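Local coordinates for protein Rab GDP dissociation inhibitor alpha (Naegleria fowleri, PDB 6C87) that probably binds prenylated Rab GTPases in their GDP-bound form, slowing nucleotide release and withdrawing them from membranes, at residues 51-56 and 79-84; 314-319 and 386-391; 296-301 and 409-414; 197-202 and 217-222. All coordinates share one frame; numbering follows the deposited sequence.

Contact 1. Residues 51-56 and 79-84; sequences SASLNL and DYNIDL
Residues 51-56 and 80-84 run antiparallel, their end-to-end directions 147° apart. Leu54 and Ile82 form a hydrogen-bonded pair: Leu54 N reaches Ile82 O at 2.8 Å, and Ile82 N returns to Leu54 O at 2.7 Å. A further bond, from Leu84 N to Ala52 O at 3.0 Å, follows the neighbouring non-hydrogen-bonded pair, Ser53 with Asp83. The ladder is a two-stranded sheet whose strands are joined through helix 56-64 rather than by a tight turn, and that helix packs back on it, Met59 touching Leu54, Ile82 and Leu84. On the face carrying Leu54 and Ile82, Leu54 CD1 lies 3.8 Å from Leu84 CD1. Past the strand end, Leu56 and Tyr80 lie alongside each other and point the same way. Leu56 CG stands anti to the backbone N (chi1 -164°), and CD1 is carried over the centre of the Tyr80 ring, 4.1 Å from its centroid, in a CH-pi contact. The phenol OH is hydrogen-bonded to Leu74 O. The opposite face, with Ser53 and Asp83, is polar. One water bridges them, 2.8 Å from Ser53 OG and donating to Asp83 OD1 at 2.6 Å; a second water, with more acceptors nearby than protons, lies between the same hydroxyl and Asn81 OD1. Asp83 OD2 is engaged separately by Leu241 N, and Asn81 ND2 by His353 O.

Contact 2. Residues 314-319 and 386-391; sequences ILSHPV and PIDEKF
Ile314 and the residues around Asp388 meet where two long antiparallel strands, 302-315 and 389-400, end and begin in the large mixed sheet of the protein. Ile314 uses both backbone groups here: its N donates to Glu389 O at 2.9 Å, and its O accepts a more bent bond from Asp388 N at 3.0 Å. Its side chain heads for Phe391, CD1 meeting the edge of the ring at CE2, 4.1 Å away. Leu315 lies across Ile387 with CD2 against CG1. Where the strand gives way to loop, polar side chains take over. Ser316 OG donates to Asp388 OD2 at 2.7 Å, on the syn side of the carboxylate, and a water accepts from Ser316 N while donating to Asp388 OD1 and Pro386 O. His317 CG sits between its backbone N and carbonyl carbon (chi1 62°), which turns the imidazole toward Pro386, itself preceded by a cis peptide. Both ring nitrogens donate close to the ring plane, which would fix its rotation and be consistent with a protonated ring: ND1 of His317 reaches Pro318 O at 2.7 Å, and NE2 of His317 reaches Pro386 O at 2.9 Å with an N-H...O angle of 146°.

Contact 3. Residues 296-301 and 409-414; sequences SYFPEK and VFISKS
With CG of Phe298 anti to its carbonyl carbon (chi1 -42°) and CG1 of Val409 anti to its backbone N (chi1 -177°), the valine methyl is brought over the face of the phenyl ring. Val409 CG1 sits over the centre of the Phe298 ring, 3.7 Å from the centroid and 14° off the normal, a CH-pi contact. The opposite face of the ring is covered at its rim by CB of Tyr297, so that the phenyl is held between a neighbour in its own segment and the strand across from it. Ile411, two residues along the strand and directed the same way as Val409, slides past the phenylalanine in the opposite sense. Ile411 CG1 lies 3.6 Å from Phe298 CD2, and Ile411 CD1 touches both Phe298 CB and Lys301 CB, the latter at 3.6 Å. Lys301 comes to the same patch through a type I turn closed by its backbone N on Phe298 O at 3.0 Å. Its aliphatic chain crosses Val409 at about a right angle, CD lying 4.0 Å from Val409 CG1.

The fold element is a five-stranded parallel sheet consistent with the Rossmann-like, flavoprotein-related domain of GDI proteins. Strand 409-411 is its outermost strand on one side, next to 290-293, and the loop that leaves 290-293 folds back over strand 409-411. Lys301 bends at its last torsion and delivers NZ to a salt bridge with Asp407. The lysine therefore has a divided role: its methylenes extend the apolar cover of the strand, and its charge is met by a carboxylate just before that strand.

Contact 4. Residues 197-202 and 217-222; sequences AVALYT and ERMRLY
Arg218 is the first residue of 217-222 to touch the other segment, meeting both Ala199 and Tyr201. Its extended chain passes the methyl of Ala199, CB to CB 4.0 Å, before NH1 donates to Ala199 O at 2.6 Å. NH1 arrives nearly in line with the C=O bond, but the hydrogen bond is bent at the hydrogen and the oxygen is tilted from the guanidinium plane. Just beyond this carbonyl, Leu200, with positive phi (70°), turns the chain away. The guanidinium also lies over one face of the Tyr201 ring in a cation-pi contact, CZ 4.2 Å from the centroid, the two planes inclined by 31°. Its NH2 forms a salt bridge with Glu422, so a single arginine is gripped by a carbonyl, a ring and a carboxylate. Met219 follows, its CB 4.1 Å from Val198 CG1. One turn on from Arg218, Tyr222 has CG anti to the backbone N (chi1 -174°), which sends the ring across Val198, close to the C-terminal part of helix 188-198. CE2 of Tyr222 lies 3.5 Å from Ala197 O; its hydroxyl is hydrogen-bonded to Ser117 OG. This packing of helix against helix end is consistent with the small helical domain of Rab GDI proteins.

Following the chain from the N terminus, contact 1 closes first, enclosing 22 residues that include helix 56-64. Contact 4 comes next and spans a short helical excursion of 14 residues on the opposite side of the chain's centre. Contact 3 then opens at 296-301 and closes at 409-414, tying the edge of the parallel sheet to the loop beside it. Contact 2 is nested inside that span, joining strands 302-315 and 389-400 of the mixed sheet; no two of the four loops cross. Contacts 1 and 2 touch directly, since Leu56 and Tyr80 pack on Ile314, which ties the small two-stranded sheet to the large one. Contacts 3 and 4 stay about 11 Å apart at their nearest atoms.

Contact 1. Residues 51-56 and 79-84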
loop_
_atom_site.group_PDB
_atom_site.type_symbol
_atom_site.label_atom_id
_atom_site.label_comp_id
_atom_site.label_asym_id
_atom_site.label_seq_id
_atom_site.Cartn_x
_atom_site.Cartn_y
_atom_site.Cartn_z
ATOM N N SER A 51 23.331 11.854 -23.665
ATOM C CA SER A 51 22.044 11.667 -24.322
ATOM C C SER A 51 21.543 12.966 -24.934
ATOM O O SER A 51 20.338 13.127 -25.158
ATOM C CB SER A 51 21.009 11.096 -23.347
ATOM O OG SER A 51 20.698 12.008 -22.311
ATOM N N ALA A 52 22.460 13.872 -25.253
ATOM C CA ALA A 52 22.107 15.202 -25.717
ATOM C C ALA A 52 21.395 15.139 -27.059
ATOM O O ALA A 52 21.435 14.132 -27.778
ATOM C CB ALA A 52 23.359 16.077 -25.828
ATOM N N SER A 53 20.711 16.234 -27.380
ATOM C CA SER A 53 20.002 16.393 -28.643
ATOM C C SER A 53 20.827 17.319 -29.527
ATOM O O SER A 53 21.039 18.485 -29.182
ATOM C CB SER A 53 18.596 16.953 -28.412
ATOM O OG SER A 53 17.901 17.135 -29.637
ATOM N N LEU A 54 21.304 16.798 -30.649
ATOM C CA LEU A 54 22.232 17.519 -31.506
ATOM C C LEU A 54 21.597 17.860 -32.846
ATOM O O LEU A 54 20.785 17.094 -33.379
ATOM C CB LEU A 54 23.508 16.696 -31.743
ATOM C CG LEU A 54 24.622 16.793 -30.695
ATOM C CD1 LEU A 54 24.127 16.380 -29.322
ATOM C CD2 LEU A 54 25.809 15.940 -31.111
ATOM N N ASN A 55 22.001 19.010 -33.401
ATOM C CA ASN A 55 21.654 19.314 -34.775
ATOM C C ASN A 55 22.756 18.766 -35.677
ATOM O O ASN A 55 23.746 18.194 -35.208
ATOM C CB ASN A 55 21.410 20.816 -34.981
ATOM C CG ASN A 55 22.653 21.674 -34.768
ATOM O OD1 ASN A 55 23.762 21.328 -35.182
ATOM N ND2 ASN A 55 22.463 22.813 -34.124
ATOM N N LEU A 56 22.590 18.960 -36.990
ATOM C CA LEU A 56 23.475 18.309 -37.950
ATOM C C LEU A 56 24.893 18.868 -37.866
ATOM O O LEU A 56 25.865 18.104 -37.881
ATOM C CB LEU A 56 22.901 18.440 -39.359
ATOM C CG LEU A 56 23.482 17.522 -40.440
ATOM C CD1 LEU A 56 23.247 16.047 -40.108
ATOM C CD2 LEU A 56 22.893 17.854 -41.795
ATOM N N ASP A 79 17.112 21.816 -38.789
ATOM C CA ASP A 79 15.938 20.951 -38.857
ATOM C C ASP A 79 16.138 19.618 -38.137
ATOM O O ASP A 79 15.175 18.852 -38.005
ATOM C CB ASP A 79 15.539 20.699 -40.314
ATOM C CG ASP A 79 14.808 21.883 -40.941
ATOM O OD1 ASP A 79 14.455 22.828 -40.207
ATOM O OD2 ASP A 79 14.564 21.858 -42.167
ATOM N N TYR A 80 17.357 19.309 -37.698
ATOM C CA TYR A 80 17.661 18.055 -37.019
ATOM C C TYR A 80 17.669 18.245 -35.510
ATOM O O TYR A 80 18.305 19.171 -35.000
ATOM C CB TYR A 80 19.016 17.509 -37.454
ATOM C CG TYR A 80 19.057 16.900 -38.827
ATOM C CD1 TYR A 80 19.387 17.663 -39.944
ATOM C CD2 TYR A 80 18.802 15.548 -39.006
ATOM C CE1 TYR A 80 19.451 17.088 -41.210
ATOM C CE2 TYR A 80 18.859 14.965 -40.259
ATOM C CZ TYR A 80 19.183 15.736 -41.359
ATOM O OH TYR A 80 19.226 15.142 -42.600
ATOM N N ASN A 81 17.016 17.324 -34.799
ATOM C CA ASN A 81 17.062 17.245 -33.338
ATOM C C ASN A 81 17.381 15.790 -33.029
ATOM O O ASN A 81 16.493 15.001 -32.703
ATOM C CB ASN A 81 15.731 17.690 -32.681
ATOM C CG ASN A 81 15.451 19.164 -32.863
ATOM O OD1 ASN A 81 16.138 20.017 -32.308
ATOM N ND2 ASN A 81 14.431 19.469 -33.651
ATOM N N ILE A 82 18.659 15.440 -33.134
ATOM C CA ILE A 82 19.090 14.049 -33.068
ATOM C C ILE A 82 19.401 13.702 -31.616
ATOM O O ILE A 82 20.389 14.172 -31.048
ATOM C CB ILE A 82 20.300 13.796 -33.975
ATOM C CG1 ILE A 82 19.918 14.018 -35.440
ATOM C CG2 ILE A 82 20.824 12.390 -33.767
ATOM C CD1 ILE A 82 21.098 14.120 -36.384
ATOM N N ASP A 83 18.550 12.870 -31.017
ATOM C CA ASP A 83 18.795 12.344 -29.682
ATOM C C ASP A 83 19.846 11.247 -29.772
ATOM O O ASP A 83 19.636 10.233 -30.446
ATOM C CB ASP A 83 17.496 11.800 -29.092
ATOM C CG ASP A 83 16.457 12.879 -28.873
ATOM O OD1 ASP A 83 16.822 13.985 -28.414
ATOM O OD2 ASP A 83 15.276 12.622 -29.176
ATOM N N LEU A 84 20.975 11.443 -29.089
ATOM C CA LEU A 84 22.061 10.468 -29.168
ATOM C C LEU A 84 21.682 9.140 -28.525
ATOM O O LEU A 84 22.237 8.096 -28.892
ATOM C CB LEU A 84 23.317 11.038 -28.528
ATOM C CG LEU A 84 23.920 12.246 -29.248
ATOM C CD1 LEU A 84 25.097 12.814 -28.461
ATOM C CD2 LEU A 84 24.353 11.831 -30.631
HETATM O O HOH W 1 15.413 15.982 -29.155
HETATM O O HOH W 2 18.273 19.534 -30.856
#

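Contact 2. Residues 314-319 and 386-391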
loop_
_atom_site.group_PDB
_atom_site.type_symbol
_atom_site.label_atom_id
_atom_site.label_comp_id
_atom_site.label_asym_id
_atom_site.label_seq_id
_atom_site.Cartn_x
_atom_site.Cartn_y
_atom_site.Cartn_z
ATOM N N ILE A 314 21.108 8.429 -41.095
ATOM C CA ILE A 314 20.182 9.308 -41.793
ATOM C C ILE A 314 19.757 8.634 -43.090
ATOM O O ILE A 314 20.598 8.299 -43.937
ATOM C CB ILE A 314 20.802 10.683 -42.061
ATOM C CG1 ILE A 314 21.193 11.323 -40.724
ATOM C CG2 ILE A 314 19.811 11.537 -42.855
ATOM C CD1 ILE A 314 21.888 12.661 -40.843
ATOM N N LEU A 315 18.450 8.455 -43.254
ATOM C CA LEU A 315 17.892 7.795 -44.420
ATOM C C LEU A 315 17.035 8.778 -45.197
ATOM O O LEU A 315 16.427 9.688 -44.624
ATOM C CB LEU A 315 17.050 6.575 -44.015
ATOM C CG LEU A 315 17.671 5.588 -43.018
ATOM C CD1 LEU A 315 16.718 4.447 -42.718
ATOM C CD2 LEU A 315 18.980 5.043 -43.572
ATOM N N SER A 316 16.991 8.583 -46.511
ATOM C CA SER A 316 16.095 9.315 -47.395
ATOM C C SER A 316 14.941 8.435 -47.863
ATOM O O SER A 316 14.362 8.661 -48.929
ATOM C CB SER A 316 16.870 9.875 -48.583
ATOM O OG SER A 316 17.571 11.041 -48.198
ATOM N N HIS A 317 14.598 7.427 -47.065
ATOM C CA HIS A 317 13.587 6.451 -47.435
ATOM C C HIS A 317 13.111 5.756 -46.172
ATOM O O HIS A 317 13.876 5.635 -45.213
ATOM C CB HIS A 317 14.152 5.422 -48.428
ATOM C CG HIS A 317 15.280 4.611 -47.874
ATOM N ND1 HIS A 317 15.080 3.502 -47.079
ATOM C CD2 HIS A 317 16.622 4.753 -47.989
ATOM C CE1 HIS A 317 16.248 3.000 -46.724
ATOM N NE2 HIS A 317 17.201 3.738 -47.266
ATOM N N PRO A 318 11.872 5.286 -46.137
ATOM C CA PRO A 318 11.448 4.456 -45.010
ATOM C C PRO A 318 12.155 3.108 -45.058
ATOM O O PRO A 318 12.722 2.697 -46.071
ATOM C CB PRO A 318 9.940 4.295 -45.230
ATOM C CG PRO A 318 9.796 4.366 -46.723
ATOM C CD PRO A 318 10.835 5.368 -47.184
ATOM N N VAL A 319 12.109 2.405 -43.936
ATOM C CA VAL A 319 12.713 1.086 -43.892
ATOM C C VAL A 319 11.850 0.122 -44.696
ATOM O O VAL A 319 10.613 0.128 -44.585
ATOM C CB VAL A 319 12.887 0.635 -42.436
ATOM C CG1 VAL A 319 13.569 -0.705 -42.385
ATOM C CG2 VAL A 319 13.681 1.695 -41.650
ATOM N N PRO A 386 19.950 2.015 -48.892
ATOM C CA PRO A 386 21.138 2.875 -48.773
ATOM C C PRO A 386 21.092 3.877 -47.610
ATOM O O PRO A 386 20.019 4.374 -47.277
ATOM C CB PRO A 386 21.169 3.615 -50.116
ATOM C CG PRO A 386 19.770 3.602 -50.609
ATOM C CD PRO A 386 19.029 2.464 -49.949
ATOM N N ILE A 387 22.252 4.177 -47.023
ATOM C CA ILE A 387 22.371 5.088 -45.885
ATOM C C ILE A 387 23.107 6.350 -46.327
ATOM O O ILE A 387 24.240 6.277 -46.818
ATOM C CB ILE A 387 23.093 4.411 -44.705
ATOM C CG1 ILE A 387 22.308 3.181 -44.235
ATOM C CG2 ILE A 387 23.303 5.394 -43.559
ATOM C CD1 ILE A 387 23.020 2.360 -43.186
ATOM N N ASP A 388 22.482 7.513 -46.108
ATOM C CA ASP A 388 23.079 8.777 -46.537
ATOM C C ASP A 388 24.286 9.134 -45.684
ATOM O O ASP A 388 25.339 9.517 -46.207
ATOM C CB ASP A 388 22.042 9.900 -46.470
ATOM C CG ASP A 388 21.008 9.828 -47.578
ATOM O OD1 ASP A 388 21.031 8.884 -48.404
ATOM O OD2 ASP A 388 20.155 10.737 -47.609
ATOM N N GLU A 389 24.131 9.061 -44.366
ATOM C CA GLU A 389 25.179 9.346 -43.398
ATOM C C GLU A 389 25.039 8.407 -42.220
ATOM O O GLU A 389 23.921 8.060 -41.818
ATOM C CB GLU A 389 25.171 10.795 -42.888
ATOM C CG GLU A 389 25.725 11.801 -43.857
ATOM C CD GLU A 389 27.228 11.678 -44.031
ATOM O OE1 GLU A 389 27.866 10.936 -43.248
ATOM O OE2 GLU A 389 27.770 12.346 -44.940
ATOM N N LYS A 390 26.186 7.978 -41.699
ATOM C CA LYS A 390 26.253 7.021 -40.608
ATOM C C LYS A 390 27.247 7.521 -39.565
ATOM O O LYS A 390 28.381 7.883 -39.901
ATOM C CB LYS A 390 26.651 5.645 -41.153
ATOM C CG LYS A 390 26.693 4.559 -40.127
ATOM C CD LYS A 390 27.217 3.249 -40.694
ATOM C CE LYS A 390 28.527 3.448 -41.439
ATOM N NZ LYS A 390 29.312 2.191 -41.447
ATOM N N PHE A 391 26.835 7.514 -38.299
ATOM C CA PHE A 391 27.689 7.940 -37.196
ATOM C C PHE A 391 27.802 6.826 -36.168
ATOM O O PHE A 391 26.783 6.343 -35.663
ATOM C CB PHE A 391 27.145 9.189 -36.508
ATOM C CG PHE A 391 26.816 10.303 -37.440
ATOM C CD1 PHE A 391 27.808 11.186 -37.860
ATOM C CD2 PHE A 391 25.514 10.483 -37.892
ATOM C CE1 PHE A 391 27.511 12.237 -38.716
ATOM C CE2 PHE A 391 25.204 11.534 -38.753
ATOM C CZ PHE A 391 26.211 12.414 -39.165
HETATM O O HOH W 3 18.799 7.025 -47.654
#

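Contact 3. Residues 296-301 and 409-414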
loop_
_atom_site.group_PDB
_atom_site.type_symbol
_atom_site.label_atom_id
_atom_site.label_comp_id
_atom_site.label_asym_id
_atom_site.label_seq_id
_atom_site.Cartn_x
_atom_site.Cartn_y
_atom_site.Cartn_z
ATOM N N SER A 296 29.425 9.848 -14.496
ATOM C CA SER A 296 30.596 10.639 -14.873
ATOM C C SER A 296 31.068 11.571 -13.763
ATOM O O SER A 296 32.219 12.016 -13.794
ATOM C CB SER A 296 30.316 11.453 -16.139
ATOM O OG SER A 296 29.431 12.527 -15.886
ATOM N N TYR A 297 30.213 11.887 -12.794
ATOM C CA TYR A 297 30.580 12.788 -11.710
ATOM C C TYR A 297 31.247 12.080 -10.543
ATOM O O TYR A 297 31.824 12.754 -9.685
ATOM C CB TYR A 297 29.342 13.544 -11.204
ATOM C CG TYR A 297 28.853 14.604 -12.168
ATOM C CD1 TYR A 297 29.360 15.891 -12.117
ATOM C CD2 TYR A 297 27.896 14.313 -13.137
ATOM C CE1 TYR A 297 28.937 16.862 -12.991
ATOM C CE2 TYR A 297 27.462 15.281 -14.019
ATOM C CZ TYR A 297 27.992 16.559 -13.938
ATOM O OH TYR A 297 27.581 17.543 -14.806
ATOM N N PHE A 298 31.187 10.752 -10.492
ATOM C CA PHE A 298 31.731 9.970 -9.382
ATOM C C PHE A 298 32.538 8.795 -9.922
ATOM O O PHE A 298 32.155 7.632 -9.748
ATOM C CB PHE A 298 30.612 9.492 -8.455
ATOM C CG PHE A 298 29.570 10.533 -8.189
ATOM C CD1 PHE A 298 29.781 11.513 -7.217
ATOM C CD2 PHE A 298 28.385 10.547 -8.914
ATOM C CE1 PHE A 298 28.832 12.491 -6.967
ATOM C CE2 PHE A 298 27.424 11.517 -8.672
ATOM C CZ PHE A 298 27.646 12.494 -7.694
ATOM N N PRO A 299 33.674 9.067 -10.573
ATOM C CA PRO A 299 34.460 7.966 -11.155
ATOM C C PRO A 299 34.886 6.930 -10.136
ATOM O O PRO A 299 34.963 5.741 -10.468
ATOM C CB PRO A 299 35.680 8.684 -11.753
ATOM C CG PRO A 299 35.275 10.117 -11.874
ATOM C CD PRO A 299 34.346 10.367 -10.733
ATOM N N GLU A 300 35.163 7.345 -8.902
ATOM C CA GLU A 300 35.625 6.421 -7.878
ATOM C C GLU A 300 34.499 5.618 -7.241
ATOM O O GLU A 300 34.783 4.698 -6.471
ATOM C CB GLU A 300 36.396 7.181 -6.798
ATOM N N LYS A 301 33.237 5.906 -7.562
ATOM C CA LYS A 301 32.109 5.233 -6.924
ATOM C C LYS A 301 31.301 4.367 -7.886
ATOM O O LYS A 301 30.201 3.928 -7.534
ATOM C CB LYS A 301 31.184 6.253 -6.263
ATOM C CG LYS A 301 31.861 7.136 -5.240
ATOM C CD LYS A 301 30.821 7.835 -4.384
ATOM C CE LYS A 301 31.467 8.514 -3.192
ATOM N NZ LYS A 301 31.557 7.589 -2.032
ATOM N N VAL A 409 25.452 9.550 -1.615
ATOM C CA VAL A 409 25.709 9.771 -3.035
ATOM C C VAL A 409 24.873 8.774 -3.822
ATOM O O VAL A 409 25.174 7.573 -3.839
ATOM C CB VAL A 409 27.195 9.626 -3.385
ATOM C CG1 VAL A 409 27.422 9.940 -4.856
ATOM C CG2 VAL A 409 28.042 10.521 -2.506
ATOM N N PHE A 410 23.830 9.266 -4.484
ATOM C CA PHE A 410 22.903 8.427 -5.236
ATOM C C PHE A 410 23.210 8.581 -6.720
ATOM O O PHE A 410 23.005 9.656 -7.297
ATOM C CB PHE A 410 21.464 8.804 -4.900
ATOM C CG PHE A 410 21.156 8.694 -3.439
ATOM C CD1 PHE A 410 21.377 9.763 -2.588
ATOM C CD2 PHE A 410 20.692 7.504 -2.903
ATOM C CE1 PHE A 410 21.116 9.656 -1.229
ATOM C CE2 PHE A 410 20.426 7.388 -1.548
ATOM C CZ PHE A 410 20.641 8.470 -0.709
ATOM N N ILE A 411 23.701 7.504 -7.334
ATOM C CA ILE A 411 24.213 7.527 -8.701
ATOM C C ILE A 411 23.285 6.729 -9.607
ATOM O O ILE A 411 22.801 5.653 -9.232
ATOM C CB ILE A 411 25.652 6.979 -8.774
ATOM C CG1 ILE A 411 26.524 7.651 -7.709
ATOM C CG2 ILE A 411 26.236 7.189 -10.163
ATOM C CD1 ILE A 411 27.938 7.110 -7.636
ATOM N N SER A 412 23.033 7.265 -10.799
ATOM C CA SER A 412 22.215 6.581 -11.785
ATOM C C SER A 412 23.053 5.592 -12.588
ATOM O O SER A 412 24.285 5.662 -12.626
ATOM C CB SER A 412 21.565 7.580 -12.743
ATOM O OG SER A 412 22.548 8.306 -13.480
ATOM N N LYS A 413 22.360 4.662 -13.240
ATOM C CA LYS A 413 22.992 3.763 -14.187
ATOM C C LYS A 413 23.082 4.419 -15.556
ATOM O O LYS A 413 22.280 5.290 -15.903
ATOM C CB LYS A 413 22.215 2.452 -14.288
ATOM C CG LYS A 413 22.234 1.638 -13.009
ATOM C CD LYS A 413 21.418 0.368 -13.145
ATOM C CE LYS A 413 21.454 -0.422 -11.853
ATOM N NZ LYS A 413 20.596 -1.629 -11.930
ATOM N N SER A 414 24.094 4.017 -16.323
ATOM C CA SER A 414 24.148 4.415 -17.720
ATOM C C SER A 414 22.955 3.833 -18.469
ATOM O O SER A 414 22.419 2.779 -18.114
ATOM C CB SER A 414 25.447 3.938 -18.359
ATOM O OG SER A 414 26.566 4.458 -17.660
#

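Contact 4. Residues 197-202 and 217-222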
loop_
_atom_site.group_PDB
_atom_site.type_symbol
_atom_site.label_atom_id
_atom_site.label_comp_id
_atom_site.label_asym_id
_atom_site.label_seq_id
_atom_site.Cartn_x
_atom_site.Cartn_y
_atom_site.Cartn_z
ATOM N N ALA A 197 9.443 -8.717 -27.961
ATOM C CA ALA A 197 8.801 -7.651 -28.717
ATOM C C ALA A 197 7.469 -7.210 -28.124
ATOM O O ALA A 197 7.062 -6.065 -28.356
ATOM C CB ALA A 197 8.588 -8.083 -30.176
ATOM N N VAL A 198 6.782 -8.077 -27.374
ATOM C CA VAL A 198 5.511 -7.705 -26.754
ATOM C C VAL A 198 5.694 -7.355 -25.283
ATOM O O VAL A 198 5.326 -6.260 -24.844
ATOM C CB VAL A 198 4.462 -8.824 -26.889
ATOM C CG1 VAL A 198 3.163 -8.375 -26.252
ATOM C CG2 VAL A 198 4.246 -9.197 -28.337
ATOM N N ALA A 199 6.242 -8.289 -24.508
ATOM C CA ALA A 199 6.413 -8.089 -23.074
ATOM C C ALA A 199 7.669 -7.296 -22.730
ATOM O O ALA A 199 7.808 -6.864 -21.580
ATOM C CB ALA A 199 6.428 -9.442 -22.359
ATOM N N LEU A 200 8.577 -7.115 -23.695
ATOM C CA LEU A 200 9.739 -6.227 -23.599
ATOM C C LEU A 200 10.807 -6.726 -22.627
ATOM O O LEU A 200 11.556 -5.930 -22.059
ATOM C CB LEU A 200 9.320 -4.798 -23.225
ATOM C CG LEU A 200 8.315 -4.138 -24.164
ATOM C CD1 LEU A 200 8.332 -2.633 -23.944
ATOM C CD2 LEU A 200 8.567 -4.497 -25.639
ATOM N N TYR A 201 10.910 -8.035 -22.435
ATOM C CA TYR A 201 12.061 -8.578 -21.731
ATOM C C TYR A 201 13.274 -8.551 -22.650
ATOM O O TYR A 201 13.154 -8.619 -23.874
ATOM C CB TYR A 201 11.800 -10.010 -21.256
ATOM C CG TYR A 201 10.792 -10.115 -20.132
ATOM C CD1 TYR A 201 11.112 -9.692 -18.847
ATOM C CD2 TYR A 201 9.525 -10.646 -20.353
ATOM C CE1 TYR A 201 10.195 -9.785 -17.817
ATOM C CE2 TYR A 201 8.603 -10.747 -19.327
ATOM C CZ TYR A 201 8.943 -10.317 -18.062
ATOM O OH TYR A 201 8.028 -10.411 -17.038
ATOM N N THR A 202 14.452 -8.433 -22.048
ATOM C CA THR A 202 15.692 -8.377 -22.801
ATOM C C THR A 202 16.423 -9.707 -22.836
ATOM O O THR A 202 17.318 -9.878 -23.669
ATOM C CB THR A 202 16.615 -7.311 -22.207
ATOM O OG1 THR A 202 16.979 -7.697 -20.878
ATOM C CG2 THR A 202 15.891 -5.984 -22.143
ATOM N N GLU A 217 0.307 -9.553 -17.617
ATOM C CA GLU A 217 0.026 -8.137 -17.400
ATOM C C GLU A 217 0.788 -7.263 -18.392
ATOM O O GLU A 217 0.235 -6.289 -18.918
ATOM C CB GLU A 217 0.369 -7.750 -15.958
ATOM N N ARG A 218 2.044 -7.621 -18.693
ATOM C CA ARG A 218 2.835 -6.855 -19.653
ATOM C C ARG A 218 2.258 -6.948 -21.062
ATOM O O ARG A 218 2.258 -5.963 -21.807
ATOM C CB ARG A 218 4.279 -7.347 -19.668
ATOM C CG ARG A 218 5.078 -7.111 -18.432
ATOM C CD ARG A 218 6.448 -7.730 -18.647
ATOM N NE ARG A 218 7.449 -7.230 -17.715
ATOM C CZ ARG A 218 8.418 -6.385 -18.048
ATOM N NH1 ARG A 218 8.515 -5.944 -19.295
ATOM N NH2 ARG A 218 9.289 -5.981 -17.133
ATOM N N MET A 219 1.807 -8.134 -21.465
ATOM C CA MET A 219 1.192 -8.256 -22.782
ATOM C C MET A 219 -0.105 -7.459 -22.856
ATOM O O MET A 219 -0.411 -6.858 -23.893
ATOM C CB MET A 219 0.946 -9.727 -23.109
ATOM C CG MET A 219 2.176 -10.605 -22.962
ATOM S SD MET A 219 1.895 -12.365 -23.316
ATOM C CE MET A 219 0.245 -12.344 -24.033
ATOM N N ARG A 220 -0.879 -7.437 -21.763
ATOM C CA ARG A 220 -2.102 -6.638 -21.730
ATOM C C ARG A 220 -1.790 -5.149 -21.828
ATOM O O ARG A 220 -2.525 -4.394 -22.474
ATOM C CB ARG A 220 -2.899 -6.923 -20.455
ATOM C CG ARG A 220 -3.324 -8.371 -20.263
ATOM C CD ARG A 220 -4.645 -8.705 -20.936
ATOM N NE ARG A 220 -4.993 -10.108 -20.729
ATOM C CZ ARG A 220 -5.555 -10.584 -19.622
ATOM N NH1 ARG A 220 -5.838 -9.767 -18.618
ATOM N NH2 ARG A 220 -5.832 -11.877 -19.516
ATOM N N LEU A 221 -0.717 -4.705 -21.176
ATOM C CA LEU A 221 -0.330 -3.307 -21.280
ATOM C C LEU A 221 -0.034 -2.928 -22.723
ATOM O O LEU A 221 -0.472 -1.872 -23.202
ATOM C CB LEU A 221 0.890 -3.049 -20.398
ATOM C CG LEU A 221 1.516 -1.660 -20.470
ATOM C CD1 LEU A 221 0.530 -0.605 -19.981
ATOM C CD2 LEU A 221 2.800 -1.638 -19.655
ATOM N N TYR A 222 0.688 -3.800 -23.437
ATOM C CA TYR A 222 0.994 -3.569 -24.842
ATOM C C TYR A 222 -0.280 -3.488 -25.672
ATOM O O TYR A 222 -0.470 -2.542 -26.440
ATOM C CB TYR A 222 1.922 -4.679 -25.357
ATOM C CG TYR A 222 2.450 -4.491 -26.775
ATOM C CD1 TYR A 222 1.606 -4.618 -27.877
ATOM C CD2 TYR A 222 3.785 -4.197 -27.013
ATOM C CE1 TYR A 222 2.068 -4.444 -29.167
ATOM C CE2 TYR A 222 4.265 -4.029 -28.313
ATOM C CZ TYR A 222 3.396 -4.147 -29.383
ATOM O OH TYR A 222 3.842 -3.981 -30.676
#